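Phosphate ABC transporter, phosphate-binding protein (Clostridium perfringens, PDB 4Q8R) probably captures inorganic phosphate outside the cell membrane with high affinity and delivers it to an ABC-type transporter for uptake. Local coordinates at residues Glu23-Lys28 / Ile225-Ser230; Ile45-Ala48 / Val52-Ile55. One frame throughout, in Å; residues are numbered along the deposited sequence.

Contact 1. Residues Glu23-Lys28 / Ile225-Ser230; sequences EAFKTK and IDFILS
Phe25 and Phe227 mark the nearest backbone approach, their CA atoms 7.1 Å apart, where the end of helix 15-28 passes the end of helix 219-229 with segment axes 10.6 Å apart and inclined at 111°. At that separation long side chains have to bridge the gap, and Phe227 does most of the work. Its CG lies anti to the backbone N (chi1 173°), and the ring reaches across to the neighbouring helix, where three residues receive it. Phe25 CB sits over one face of the ring. Ala24 CB comes in obliquely near the far end, 3.8 Å from Phe227 CZ, while Lys28 CG meets Phe227 CE1 at 3.9 Å, the lysine chain crossing the phenylalanine at about a right angle. The two aromatic side chains run past each other in opposite directions, which brings Phe25 CD1 to 3.6 Å from Phe227 CB. Their rings end up oblique, with planes at 49°. Phe224 adds another ring beside Phe25, and Glu232 of helix 231-239 also touches Phe227. Hydroxyls bond back to the preceding turn: Thr27 OG1 donates to Ala24 O, and Ser230 OG to Phe227 O at 2.6 Å; Ser230 OG, N-cap of helix 231-239, also accepts from Gly233 N. The closest approaches between the segments are all carbon on carbon: apolar packing joins them, with the aliphatic part of Lys28 at the exposed margin.

Contact 2. Residues Ile45-Ala48 / Val52-Ile55; sequences IKNA and VSEI
Asn47 and Val52 cross at a slant, the valine's CG1 branch lying 3.6 Å from Asn47 OD1 and almost as near to the amide carbon CG. This CG1 is anti to the valine's backbone N (chi1 169°), which carries it alongside the amide. On the neighbouring residue, Ser53 OG comes to 3.4 Å from Asn47 CB. The amide and this hydroxyl do not bond to each other; both Asn47 ND2 and Ser53 OG instead hydrogen-bond to Ser9 OG on strand 6-10, which ties the helix and the returning chain to the same strand residue. Here helix 41-50 ends and the chain turns back into strand 55-58, which pairs in parallel with strand 6-10. This is the helix-to-strand return of an alpha/beta lobe, as in the substrate-binding proteins of ABC transporters. Asn47 O takes two backbone donors. Val52 N, at 2.8 Å, is tilted only a little from the carbonyl plane, though the hydrogen bond is bent, 133° at the hydrogen. Ser53 N makes the straighter hydrogen bond, 172°, but approaches from above the plane at 3.1 Å. Next along, Ala48 CA packs against Ser53 O, and one water donates to both Ala48 O and Ser53 O, at 2.7 Å each, bridging the two backbones where they have no direct bond.

In the fold
Both contacts are partly buried and lie well away from the centre of the chain. In contact 1 Phe25 and Phe227 are inside and Lys28 outside; in contact 2 Ala48 and Ser53 are inside and Val52 outside. Contact 1 joins two helices far apart in sequence, and contact 2 closes a local turn between a helix and the strand that follows it; its residues lie along the chain between the two halves of contact 1. The chemistry differs accordingly: aromatic and aliphatic packing in contact 1, backbone hydrogen bonds and a bridging water in contact 2. Their centres are 20 Å apart; in one of two conformers Ile225 CD1 lies 3.9 Å from Ile55 CD1, a meeting doubtful for the other.

Contact 1. Residues Glu23-Lys28 / Ile225-Ser230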
# COMPACT_ATOMS: atom_id res chain seq x y z
N GLU A 23 0.22 -18.19 -7.14
CA GLU A 23 0.78 -19.52 -6.95
C GLU A 23 -0.34 -20.47 -6.62
O GLU A 23 -0.31 -21.66 -7.01
CB GLU A 23 1.85 -19.53 -5.85
CG GLU A 23 3.10 -18.69 -6.16
CD GLU A 23 3.68 -18.79 -7.60
OE1 GLU A 23 4.28 -17.81 -8.18
OE2 GLU A 23 3.59 -19.84 -8.19
N ALA A 24 -1.31 -20.00 -5.87
CA ALA A 24 -2.42 -20.90 -5.48
C ALA A 24 -3.29 -21.20 -6.71
O ALA A 24 -3.77 -22.34 -6.89
CB ALA A 24 -3.23 -20.31 -4.36
N PHE A 25 -3.54 -20.19 -7.53
CA PHE A 25 -4.29 -20.35 -8.76
C PHE A 25 -3.64 -21.34 -9.74
O PHE A 25 -4.39 -22.03 -10.53
CB PHE A 25 -4.45 -18.96 -9.41
CG PHE A 25 -5.33 -18.94 -10.61
CD1 PHE A 25 -6.71 -19.20 -10.49
CD2 PHE A 25 -4.81 -18.59 -11.87
CE1 PHE A 25 -7.54 -19.14 -11.63
CE2 PHE A 25 -5.63 -18.52 -12.99
CZ PHE A 25 -7.00 -18.79 -12.87
N LYS A 26 -2.31 -21.45 -9.71
CA LYS A 26 -1.57 -22.37 -10.57
C LYS A 26 -2.04 -23.79 -10.33
O LYS A 26 -2.03 -24.61 -11.26
CB LYS A 26 -0.05 -22.26 -10.39
CG LYS A 26 0.77 -22.95 -11.47
CD LYS A 26 0.69 -22.24 -12.82
CE LYS A 26 1.51 -22.93 -13.89
NZ LYS A 26 1.46 -22.17 -15.19
N THR A 27 -2.43 -24.10 -9.12
CA THR A 27 -2.92 -25.43 -8.86
C THR A 27 -4.36 -25.66 -9.42
O THR A 27 -4.73 -26.81 -9.74
CB THR A 27 -2.87 -25.83 -7.37
OG1 THR A 27 -3.76 -25.00 -6.62
CG2 THR A 27 -1.44 -25.70 -6.84
N LYS A 28 -5.14 -24.57 -9.53
CA LYS A 28 -6.49 -24.63 -10.08
C LYS A 28 -6.48 -24.67 -11.61
O LYS A 28 -7.20 -25.49 -12.19
CB LYS A 28 -7.36 -23.47 -9.59
CG LYS A 28 -7.48 -23.36 -8.08
CD LYS A 28 -8.67 -24.16 -7.54
CE LYS A 28 -8.65 -24.27 -6.02
NZ LYS A 28 -7.60 -25.21 -5.55
N ILE A 225 -9.34 -13.29 -11.40
CA ILE A 225 -9.98 -12.33 -10.51
C ILE A 225 -11.07 -13.06 -9.69
O ILE A 225 -11.25 -12.82 -8.50
CB ILE A 225 -10.60 -11.22 -11.32
CG1 ILE A 225 -9.46 -10.35 -11.92
CG2 ILE A 225 -11.53 -10.40 -10.46
CD1 ILE A 225 -9.93 -9.25 -12.84
N ASP A 226 -11.84 -13.93 -10.34
CA ASP A 226 -12.88 -14.70 -9.64
C ASP A 226 -12.25 -15.58 -8.56
O ASP A 226 -12.82 -15.75 -7.47
CB ASP A 226 -13.72 -15.51 -10.65
CG ASP A 226 -14.71 -14.62 -11.47
OD1 ASP A 226 -15.01 -13.46 -11.09
OD2 ASP A 226 -15.18 -15.11 -12.52
N PHE A 227 -11.06 -16.11 -8.84
CA PHE A 227 -10.38 -16.91 -7.83
C PHE A 227 -9.99 -16.06 -6.62
O PHE A 227 -10.10 -16.47 -5.50
CB PHE A 227 -9.16 -17.55 -8.38
CG PHE A 227 -8.34 -18.23 -7.34
CD1 PHE A 227 -8.74 -19.47 -6.86
CD2 PHE A 227 -7.19 -17.63 -6.81
CE1 PHE A 227 -7.97 -20.11 -5.90
CE2 PHE A 227 -6.44 -18.26 -5.84
CZ PHE A 227 -6.82 -19.50 -5.38
N ILE A 228 -9.47 -14.87 -6.88
CA ILE A 228 -9.07 -13.97 -5.79
C ILE A 228 -10.26 -13.61 -4.90
O ILE A 228 -10.15 -13.48 -3.67
CB ILE A 228 -8.41 -12.69 -6.33
CG1 ILE A 228 -7.11 -13.00 -7.03
CG2 ILE A 228 -8.19 -11.66 -5.18
CD1 ILE A 228 -6.57 -11.75 -7.78
N LEU A 229 -11.44 -13.52 -5.51
CA LEU A 229 -12.66 -13.16 -4.79
C LEU A 229 -13.34 -14.34 -4.11
O LEU A 229 -14.28 -14.15 -3.30
CB LEU A 229 -13.68 -12.49 -5.67
CG LEU A 229 -13.25 -11.16 -6.27
CD1 LEU A 229 -14.27 -10.69 -7.28
CD2 LEU A 229 -13.02 -10.14 -5.16
N SER A 230 -12.87 -15.54 -4.44
CA SER A 230 -13.39 -16.78 -3.88
C SER A 230 -13.01 -16.91 -2.43
O SER A 230 -12.18 -16.11 -1.87
CB SER A 230 -12.90 -17.99 -4.68
OG SER A 230 -11.55 -18.34 -4.43

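Contact 2. Residues Ile45-Ala48 / Val52-Ile55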
# COMPACT_ATOMS: atom_id res chain seq x y z
N ILE A 45 -1.91 1.36 -13.38
CA ILE A 45 -3.17 1.91 -13.87
C ILE A 45 -2.99 2.41 -15.28
O ILE A 45 -3.84 2.12 -16.18
CB ILE A 45 -3.73 3.02 -12.99
CG1 ILE A 45 -4.17 2.47 -11.62
CG2 ILE A 45 -4.89 3.71 -13.65
CD1 ILE A 45 -4.34 3.53 -10.56
N LYS A 46 -1.92 3.15 -15.51
CA LYS A 46 -1.64 3.61 -16.87
C LYS A 46 -1.37 2.48 -17.86
O LYS A 46 -1.83 2.53 -19.05
CB LYS A 46 -0.40 4.50 -16.82
CG LYS A 46 -0.01 5.05 -18.16
CD LYS A 46 -1.11 5.94 -18.66
CE LYS A 46 -1.08 7.37 -18.14
NZ LYS A 46 -1.42 8.06 -19.38
N ASN A 47 -0.69 1.42 -17.40
CA ASN A 47 -0.51 0.25 -18.25
C ASN A 47 -1.85 -0.43 -18.61
O ASN A 47 -2.07 -0.87 -19.77
CB ASN A 47 0.41 -0.77 -17.62
CG ASN A 47 1.87 -0.41 -17.73
OD1 ASN A 47 2.26 0.43 -18.56
ND2 ASN A 47 2.70 -1.08 -16.92
N ALA A 48 -2.77 -0.46 -17.67
CA ALA A 48 -4.12 -0.97 -17.97
C ALA A 48 -4.89 -0.04 -18.93
O ALA A 48 -5.54 -0.54 -19.84
CB ALA A 48 -4.91 -1.22 -16.69
N VAL A 52 -1.16 -2.15 -22.09
CA VAL A 52 0.15 -2.77 -21.87
C VAL A 52 0.03 -3.92 -20.89
O VAL A 52 0.71 -4.92 -21.03
CB VAL A 52 1.13 -1.73 -21.33
CG1 VAL A 52 2.40 -2.39 -20.85
CG2 VAL A 52 1.40 -0.72 -22.45
N SER A 53 -0.83 -3.74 -19.91
CA SER A 53 -1.19 -4.84 -19.00
C SER A 53 -2.66 -5.18 -19.12
O SER A 53 -3.50 -4.30 -19.31
CB SER A 53 -0.93 -4.45 -17.55
OG SER A 53 0.43 -4.18 -17.26
N GLU A 54 -2.96 -6.47 -18.97
CA GLU A 54 -4.34 -6.94 -18.94
C GLU A 54 -5.06 -6.50 -17.68
O GLU A 54 -6.26 -6.18 -17.71
CB GLU A 54 -4.38 -8.46 -19.10
CG GLU A 54 -5.78 -9.03 -19.18
CD GLU A 54 -5.81 -10.50 -19.49
OE1 GLU A 54 -6.87 -11.09 -19.25
OE2 GLU A 54 -4.80 -11.07 -19.97
N ILE A 55 -4.34 -6.54 -16.56
CA ILE A 55 -4.86 -6.07 -15.30
C ILE A 55 -3.88 -5.11 -14.64
O ILE A 55 -2.71 -5.42 -14.60
CB ILE A 55 -5.16 -7.22 -14.34
CG1 ILE A 55 -6.19 -8.18 -14.96
CG2 ILE A 55 -5.66 -6.70 -12.98
CD1 ILE A 55 -6.32 -9.56 -14.27
O HOH W 1 -5.55 -3.16 -20.65